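Side-chain contacts in alanine glyoxylate transaminase (Thermococcus litoralis, PDB 2ZC0), which probably transfers the amino group of alanine to glyoxylate, using pyridoxal 5'-phosphate as cofactor, and works as a homodimer: residues I181-N186 / E195-L200; A199-A204 / G237-A242. All blocks are in the same frame, centred on the assembly; numbering follows the deposited sequence.

Interaction 1: residues I181-N186 / E195-L200. With PMP (4'-deoxy-4'-aminopyridoxal-5'-phosphate), chain F.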
ATOM      1  N   ILE A 181     -10.056 -16.918  19.020  1.00 36.37           N
ATOM      2  CA  ILE A 181      -9.643 -18.290  19.319  1.00 36.69           C
ATOM      3  C   ILE A 181     -10.582 -18.711  20.464  1.00 38.73           C
ATOM      4  O   ILE A 181     -10.198 -18.705  21.636  1.00 38.71           O
ATOM      5  CB  ILE A 181      -8.185 -18.325  19.836  1.00 35.62           C
ATOM      6  CG1 ILE A 181      -7.289 -17.468  18.924  1.00 36.70           C
ATOM      7  CG2 ILE A 181      -7.694 -19.773  19.914  1.00 36.42           C
ATOM      8  CD1 ILE A 181      -5.869 -17.247  19.436  1.00 28.59           C
ATOM      9  N   PRO A 182     -11.834 -19.073  20.132  1.00 39.65           N
ATOM     10  CA  PRO A 182     -12.842 -19.485  21.121  1.00 39.19           C
ATOM     11  C   PRO A 182     -12.460 -20.599  22.100  1.00 38.94           C
ATOM     12  O   PRO A 182     -12.702 -20.470  23.298  1.00 39.49           O
ATOM     13  CB  PRO A 182     -14.045 -19.864  20.247  1.00 39.53           C
ATOM     14  CG  PRO A 182     -13.859 -18.998  19.014  1.00 38.91           C
ATOM     15  CD  PRO A 182     -12.384 -19.150  18.765  1.00 38.09           C
ATOM     16  N   THR A 183     -11.860 -21.677  21.608  1.00 37.77           N
ATOM     17  CA  THR A 183     -11.507 -22.793  22.480  1.00 37.65           C
ATOM     18  C   THR A 183     -10.017 -22.995  22.783  1.00 39.71           C
ATOM     19  O   THR A 183      -9.180 -23.086  21.861  1.00 36.93           O
ATOM     20  CB  THR A 183     -12.068 -24.111  21.920  1.00 37.93           C
ATOM     21  OG1 THR A 183     -13.483 -23.991  21.746  1.00 40.04           O
ATOM     22  CG2 THR A 183     -11.784 -25.259  22.871  1.00 37.87           C
ATOM     23  N   GLY A 184      -9.716 -23.080  24.085  1.00 37.58           N
ATOM     24  CA  GLY A 184      -8.355 -23.271  24.560  1.00 37.94           C
ATOM     25  C   GLY A 184      -7.390 -22.275  23.938  1.00 37.33           C
ATOM     26  O   GLY A 184      -6.388 -22.657  23.326  1.00 38.61           O
ATOM     27  N   GLN A 185      -7.681 -20.993  24.116  1.00 36.63           N
ATOM     28  CA  GLN A 185      -6.873 -19.925  23.541  1.00 39.64           C
ATOM     29  C   GLN A 185      -5.396 -19.942  23.903  1.00 41.32           C
ATOM     30  O   GLN A 185      -4.996 -20.381  24.981  1.00 42.25           O
ATOM     31  CB  GLN A 185      -7.433 -18.542  23.937  1.00 37.40           C
ATOM     32  CG  GLN A 185      -6.940 -17.400  23.038  1.00 36.42           C
ATOM     33  CD  GLN A 185      -6.527 -16.142  23.792  1.00 36.89           C
ATOM     34  OE1 GLN A 185      -5.633 -16.176  24.634  1.00 37.66           O
ATOM     35  NE2 GLN A 185      -7.165 -15.021  23.478  1.00 38.16           N
ATOM     36  N   ASN A 186      -4.592 -19.472  22.960  1.00 40.73           N
ATOM     37  CA  ASN A 186      -3.155 -19.314  23.143  1.00 40.48           C
ATOM     38  C   ASN A 186      -3.165 -17.788  23.255  1.00 40.55           C
ATOM     39  O   ASN A 186      -3.686 -17.111  22.366  1.00 40.49           O
ATOM     40  CB  ASN A 186      -2.405 -19.753  21.881  1.00 40.26           C
ATOM     41  CG  ASN A 186      -0.891 -19.576  21.991  1.00 39.33           C
ATOM     42  OD1 ASN A 186      -0.400 -18.810  22.812  1.00 38.67           O
ATOM     43  ND2 ASN A 186      -0.150 -20.275  21.137  1.00 40.26           N
ATOM     44  N   GLU A 195     -22.738 -18.929  25.361  1.00 52.01           N
ATOM     45  CA  GLU A 195     -23.527 -17.710  25.524  1.00 51.67           C
ATOM     46  C   GLU A 195     -22.874 -16.532  24.789  1.00 50.25           C
ATOM     47  O   GLU A 195     -23.545 -15.769  24.094  1.00 49.68           O
ATOM     48  CB  GLU A 195     -23.676 -17.402  27.022  1.00 55.02           C
ATOM     49  CG  GLU A 195     -24.128 -15.987  27.363  1.00 60.12           C
ATOM     50  CD  GLU A 195     -24.161 -15.741  28.872  1.00 63.66           C
ATOM     51  OE1 GLU A 195     -23.266 -16.261  29.584  1.00 65.20           O
ATOM     52  OE2 GLU A 195     -25.072 -15.019  29.345  1.00 66.95           O
ATOM     53  N   ARG A 196     -21.559 -16.398  24.937  1.00 49.80           N
ATOM     54  CA  ARG A 196     -20.809 -15.315  24.297  1.00 46.95           C
ATOM     55  C   ARG A 196     -20.614 -15.559  22.809  1.00 44.17           C
ATOM     56  O   ARG A 196     -20.534 -14.624  22.018  1.00 43.22           O
ATOM     57  CB  ARG A 196     -19.459 -15.147  24.988  1.00 47.62           C
ATOM     58  CG  ARG A 196     -19.602 -14.556  26.375  1.00 47.01           C
ATOM     59  CD  ARG A 196     -18.266 -14.237  26.998  1.00 47.08           C
ATOM     60  NE  ARG A 196     -18.427 -13.643  28.319  1.00 49.44           N
ATOM     61  CZ  ARG A 196     -17.420 -13.303  29.112  1.00 50.79           C
ATOM     62  NH1 ARG A 196     -17.663 -12.771  30.306  1.00 51.68           N
ATOM     63  NH2 ARG A 196     -16.169 -13.492  28.710  1.00 50.44           N
ATOM     64  N   ARG A 197     -20.549 -16.828  22.439  1.00 42.77           N
ATOM     65  CA  ARG A 197     -20.385 -17.216  21.052  1.00 43.08           C
ATOM     66  C   ARG A 197     -21.610 -16.766  20.258  1.00 44.10           C
ATOM     67  O   ARG A 197     -21.481 -16.311  19.124  1.00 45.24           O
ATOM     68  CB  ARG A 197     -20.190 -18.734  20.969  1.00 40.64           C
ATOM     69  CG  ARG A 197     -18.893 -19.165  21.626  1.00 40.48           C
ATOM     70  CD  ARG A 197     -18.892 -20.613  22.029  1.00 42.85           C
ATOM     71  NE  ARG A 197     -18.174 -21.467  21.100  1.00 43.55           N
ATOM     72  CZ  ARG A 197     -17.002 -22.040  21.358  1.00 44.55           C
ATOM     73  NH1 ARG A 197     -16.415 -21.843  22.533  1.00 40.23           N
ATOM     74  NH2 ARG A 197     -16.422 -22.819  20.436  1.00 44.17           N
ATOM     75  N   LYS A 198     -22.797 -16.864  20.849  1.00 45.12           N
ATOM     76  CA  LYS A 198     -23.994 -16.433  20.134  1.00 45.32           C
ATOM     77  C   LYS A 198     -24.079 -14.914  20.112  1.00 43.96           C
ATOM     78  O   LYS A 198     -24.551 -14.322  19.135  1.00 44.23           O
ATOM     79  CB  LYS A 198     -25.260 -17.014  20.770  1.00 47.66           C
ATOM     80  CG  LYS A 198     -25.464 -18.518  20.545  1.00 50.30           C
ATOM     81  CD  LYS A 198     -25.575 -18.919  19.051  1.00 57.07           C
ATOM     82  CE  LYS A 198     -26.763 -18.280  18.292  1.00 55.98           C
ATOM     83  NZ  LYS A 198     -26.451 -16.984  17.597  1.00 55.74           N
ATOM     84  N   ALA A 199     -23.613 -14.287  21.187  1.00 41.45           N
ATOM     85  CA  ALA A 199     -23.627 -12.834  21.285  1.00 40.14           C
ATOM     86  C   ALA A 199     -22.628 -12.244  20.281  1.00 39.49           C
ATOM     87  O   ALA A 199     -22.880 -11.194  19.686  1.00 38.88           O
ATOM     88  CB  ALA A 199     -23.261 -12.411  22.705  1.00 39.48           C
ATOM     89  N   LEU A 200     -21.497 -12.923  20.101  1.00 38.48           N
ATOM     90  CA  LEU A 200     -20.478 -12.485  19.144  1.00 41.04           C
ATOM     91  C   LEU A 200     -21.088 -12.552  17.743  1.00 41.15           C
ATOM     92  O   LEU A 200     -20.994 -11.600  16.969  1.00 40.39           O
ATOM     93  CB  LEU A 200     -19.232 -13.385  19.239  1.00 39.80           C
ATOM     94  CG  LEU A 200     -18.147 -13.249  18.157  1.00 41.70           C
ATOM     95  CD1 LEU A 200     -17.725 -11.797  18.000  1.00 39.55           C
ATOM     96  CD2 LEU A 200     -16.953 -14.131  18.517  1.00 39.37           C
TER
HETATM   97  N1  PMP F 409      -3.389 -20.707  15.903  1.00 61.96           N
HETATM   98  C2  PMP F 409      -3.043 -20.724  17.210  1.00 61.40           C
HETATM   99  C2A PMP F 409      -3.990 -20.019  18.184  1.00 59.78           C
HETATM  100  C3  PMP F 409      -1.860 -21.373  17.654  1.00 60.96           C
HETATM  101  O3  PMP F 409      -1.536 -21.367  19.003  1.00 59.18           O
HETATM  102  C4  PMP F 409      -1.012 -22.018  16.678  1.00 61.56           C
HETATM  103  C4A PMP F 409       0.269 -22.722  17.166  1.00 61.44           C
HETATM  104  N4A PMP F 409       1.496 -22.144  16.618  1.00 66.22           N
HETATM  105  C5  PMP F 409      -1.454 -21.965  15.201  1.00 60.83           C
HETATM  106  C6  PMP F 409      -2.655 -21.290  14.876  1.00 61.04           C
HETATM  107  C5A PMP F 409      -0.645 -22.614  14.062  1.00 58.98           C
HETATM  108  O4P PMP F 409      -0.647 -23.712  14.209  1.00 56.06           O
HETATM  109  P   PMP F 409       0.153 -24.486  12.963  1.00 48.16           P
HETATM  110  O1P PMP F 409      -0.864 -25.571  11.787  1.00 57.73           O
HETATM  111  O2P PMP F 409       1.391 -25.654  13.833  1.00 56.02           O
HETATM  112  O3P PMP F 409       1.099 -23.354  11.907  1.00 56.25           O
HETATM  113  O   HOH W   1     -15.005 -24.949  19.640  1.00 37.11           O

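Interaction 2: residues A199-A204 / G237-A242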
ATOM      1  N   ALA A 199     -23.613 -14.287  21.187  1.00 41.45           N
ATOM      2  CA  ALA A 199     -23.627 -12.834  21.285  1.00 40.14           C
ATOM      3  C   ALA A 199     -22.628 -12.244  20.281  1.00 39.49           C
ATOM      4  O   ALA A 199     -22.880 -11.194  19.686  1.00 38.88           O
ATOM      5  CB  ALA A 199     -23.261 -12.411  22.705  1.00 39.48           C
ATOM      6  N   LEU A 200     -21.497 -12.923  20.101  1.00 38.48           N
ATOM      7  CA  LEU A 200     -20.478 -12.485  19.144  1.00 41.04           C
ATOM      8  C   LEU A 200     -21.088 -12.552  17.743  1.00 41.15           C
ATOM      9  O   LEU A 200     -20.994 -11.600  16.969  1.00 40.39           O
ATOM     10  CB  LEU A 200     -19.232 -13.385  19.239  1.00 39.80           C
ATOM     11  CG  LEU A 200     -18.147 -13.249  18.157  1.00 41.70           C
ATOM     12  CD1 LEU A 200     -17.725 -11.797  18.000  1.00 39.55           C
ATOM     13  CD2 LEU A 200     -16.953 -14.131  18.517  1.00 39.37           C
ATOM     14  N   LEU A 201     -21.736 -13.670  17.429  1.00 42.19           N
ATOM     15  CA  LEU A 201     -22.384 -13.812  16.133  1.00 43.70           C
ATOM     16  C   LEU A 201     -23.422 -12.707  15.915  1.00 44.74           C
ATOM     17  O   LEU A 201     -23.552 -12.189  14.808  1.00 46.14           O
ATOM     18  CB  LEU A 201     -23.043 -15.187  16.022  1.00 42.96           C
ATOM     19  CG  LEU A 201     -22.043 -16.344  15.887  1.00 43.87           C
ATOM     20  CD1 LEU A 201     -22.788 -17.667  15.888  1.00 45.47           C
ATOM     21  CD2 LEU A 201     -21.248 -16.191  14.600  1.00 40.08           C
ATOM     22  N   GLU A 202     -24.157 -12.330  16.958  1.00 45.85           N
ATOM     23  CA  GLU A 202     -25.151 -11.266  16.804  1.00 46.44           C
ATOM     24  C   GLU A 202     -24.469  -9.938  16.458  1.00 44.89           C
ATOM     25  O   GLU A 202     -24.891  -9.230  15.547  1.00 42.69           O
ATOM     26  CB  GLU A 202     -25.976 -11.099  18.086  1.00 51.35           C
ATOM     27  CG  GLU A 202     -26.997 -12.208  18.361  1.00 57.73           C
ATOM     28  CD  GLU A 202     -27.592 -12.104  19.762  1.00 61.65           C
ATOM     29  OE1 GLU A 202     -27.999 -10.982  20.153  1.00 64.33           O
ATOM     30  OE2 GLU A 202     -27.656 -13.141  20.470  1.00 66.41           O
ATOM     31  N   ILE A 203     -23.416  -9.609  17.194  1.00 43.85           N
ATOM     32  CA  ILE A 203     -22.680  -8.374  16.962  1.00 43.99           C
ATOM     33  C   ILE A 203     -22.084  -8.310  15.554  1.00 43.66           C
ATOM     34  O   ILE A 203     -22.116  -7.259  14.902  1.00 41.48           O
ATOM     35  CB  ILE A 203     -21.573  -8.213  18.014  1.00 45.37           C
ATOM     36  CG1 ILE A 203     -22.234  -7.992  19.383  1.00 45.33           C
ATOM     37  CG2 ILE A 203     -20.642  -7.061  17.638  1.00 42.75           C
ATOM     38  CD1 ILE A 203     -21.261  -7.781  20.517  1.00 46.69           C
ATOM     39  N   ALA A 204     -21.558  -9.436  15.083  1.00 43.94           N
ATOM     40  CA  ALA A 204     -20.990  -9.489  13.744  1.00 45.90           C
ATOM     41  C   ALA A 204     -22.091  -9.157  12.744  1.00 46.63           C
ATOM     42  O   ALA A 204     -21.898  -8.351  11.830  1.00 46.42           O
ATOM     43  CB  ALA A 204     -20.426 -10.875  13.455  1.00 45.23           C
ATOM     44  N   GLY A 237     -23.185 -16.964   7.338  1.00 43.32           N
ATOM     45  CA  GLY A 237     -21.933 -17.181   6.625  1.00 41.91           C
ATOM     46  C   GLY A 237     -20.915 -16.069   6.827  1.00 42.15           C
ATOM     47  O   GLY A 237     -20.206 -15.688   5.893  1.00 41.45           O
ATOM     48  N   ARG A 238     -20.848 -15.552   8.051  1.00 40.16           N
ATOM     49  CA  ARG A 238     -19.928 -14.477   8.398  1.00 38.13           C
ATOM     50  C   ARG A 238     -18.653 -14.984   9.043  1.00 37.01           C
ATOM     51  O   ARG A 238     -17.805 -14.184   9.436  1.00 35.90           O
ATOM     52  CB  ARG A 238     -20.574 -13.495   9.372  1.00 39.98           C
ATOM     53  CG  ARG A 238     -21.701 -12.694   8.803  1.00 43.70           C
ATOM     54  CD  ARG A 238     -22.330 -11.815   9.872  1.00 43.61           C
ATOM     55  NE  ARG A 238     -23.268 -10.894   9.250  1.00 45.46           N
ATOM     56  CZ  ARG A 238     -22.906  -9.945   8.398  1.00 46.11           C
ATOM     57  NH1 ARG A 238     -23.824  -9.146   7.860  1.00 46.94           N
ATOM     58  NH2 ARG A 238     -21.618  -9.783   8.108  1.00 46.03           N
ATOM     59  N   VAL A 239     -18.509 -16.291   9.212  1.00 34.46           N
ATOM     60  CA  VAL A 239     -17.269 -16.740   9.805  1.00 33.23           C
ATOM     61  C   VAL A 239     -16.452 -17.607   8.862  1.00 32.68           C
ATOM     62  O   VAL A 239     -16.973 -18.379   8.036  1.00 30.10           O
ATOM     63  CB  VAL A 239     -17.467 -17.419  11.235  1.00 33.54           C
ATOM     64  CG1 VAL A 239     -18.911 -17.324  11.689  1.00 34.45           C
ATOM     65  CG2 VAL A 239     -16.941 -18.825  11.250  1.00 31.10           C
ATOM     66  N   ILE A 240     -15.146 -17.432   8.979  1.00 30.47           N
ATOM     67  CA  ILE A 240     -14.180 -18.147   8.171  1.00 33.52           C
ATOM     68  C   ILE A 240     -13.319 -18.853   9.188  1.00 33.06           C
ATOM     69  O   ILE A 240     -12.946 -18.246  10.179  1.00 34.66           O
ATOM     70  CB  ILE A 240     -13.318 -17.134   7.396  1.00 32.60           C
ATOM     71  CG1 ILE A 240     -14.227 -16.333   6.463  1.00 29.85           C
ATOM     72  CG2 ILE A 240     -12.148 -17.842   6.730  1.00 32.98           C
ATOM     73  CD1 ILE A 240     -13.541 -15.189   5.738  1.00 34.17           C
ATOM     74  N   VAL A 241     -13.019 -20.127   8.999  1.00 33.02           N
ATOM     75  CA  VAL A 241     -12.168 -20.744   9.993  1.00 34.70           C
ATOM     76  C   VAL A 241     -10.775 -21.015   9.461  1.00 35.80           C
ATOM     77  O   VAL A 241     -10.570 -21.196   8.256  1.00 35.60           O
ATOM     78  CB  VAL A 241     -12.772 -22.071  10.591  1.00 35.78           C
ATOM     79  CG1 VAL A 241     -14.218 -22.236  10.175  1.00 34.03           C
ATOM     80  CG2 VAL A 241     -11.921 -23.263  10.225  1.00 32.62           C
ATOM     81  N   ALA A 242      -9.823 -21.005  10.391  1.00 36.65           N
ATOM     82  CA  ALA A 242      -8.422 -21.284  10.125  1.00 35.04           C
ATOM     83  C   ALA A 242      -8.099 -22.389  11.117  1.00 35.57           C
ATOM     84  O   ALA A 242      -7.937 -22.137  12.312  1.00 38.53           O
ATOM     85  CB  ALA A 242      -7.571 -20.057  10.407  1.00 34.42           C
TER

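Interaction 1: residues I181-N186 / E195-L200
Arg197 of helix 194-207 reaches Pro182 and Thr183, in the loop that follows strand 175-180. Loop and helix belong to a beta-alpha-beta crossover, which joins this strand to its parallel neighbour 210-214 in the large mixed sheet of the aminotransferase. With CG anti to the carbonyl carbon (chi1 -66°), the Arg197 chain leaves the helix, and the bend at chi3 (101°) brings the guanidinium to the loop. NE has a hydrogen-bond partner outside the two segments. Arg197 CZ lies 3.8 Å from Pro182 CB, which sits over one face of the guanidinium, toward its rim. NH1 donates to Met192 O, just ahead of the helix. Thr183 OG1 lies at the guanidinium edge, near its plane, 3.4 Å from Arg197 NH2. A water joins the same two atoms, with a weak bond from NH2. NH2 also makes a weak hydrogen bond to Val228 O. With an alanine here, Met192 O would probably lose this donor, and Pro182 CB the flat group it covers. Both ends of 181-186 line the cofactor pocket. Ile181 CD1 lies 3.6 Å from C2A of PMP. Asn186 OD1 is hydrogen-bonded to Arg379, and Asn186 ND2 donates to PMP O3 at 2.8 Å, with an N-H...O angle of 157°.

Interaction 2: residues A199-A204 / G237-A242
The guanidinium of Arg238 has the backbone oxygen of Ala204 over one face. That oxygen stands 3.7 Å above the plane, offset toward the rim. Ala204 O lies 3.9 Å from Arg238 NE, while the N-H groups of NE and NH2 bond to other acceptors. NE forms a salt bridge with Glu236. NH2 forms one with Asp208 and also hydrogen-bonds to Leu209 O, so the two carboxylates probably offset the buried charge. The chain runs extended from CG to NE (chi2 176°), which lays Arg238 CD alongside the helix, 4.2 Å from Ala204 CB. The second touch is apolar. The CB of Leu201 does not head for the strand, but its CD2 comes nearer and meets CG1 of Val239 at 3.9 Å, the two side chains crossing at a slant. Met1 of the second subunit also packs on Arg238, and Tyr3 of that subunit is hydrogen-bonded to Gly237 O. Strand 239-244 runs parallel to strand 210-214, and Ile211 of that strand touches both Ala204 and Val239. Helix 194-207 thus packs against this part of the sheet, with helix 158-170 beside it, while Ile240 and Ala242 meet helix 106-118.

Interactions 1 and 2 lie on the same helix, 194-207, with their centres about 10 Å apart. They share Ala199 and Leu200. Along the chain the order is loop 181-186, then the helix, then strand 239-244. Strand 210-214 comes between the helix and that last strand. It also lies between strands 175-180 and 239-244 in the mixed sheet, parallel to both. The helix meets the loop leaving one strand through its earlier part and the start of another strand through its later part. Both partner segments lead toward PMP: 181-186 lines its pocket, and strand 239-244 reaches it at Thr244, which is hydrogen-bonded to the cofactor.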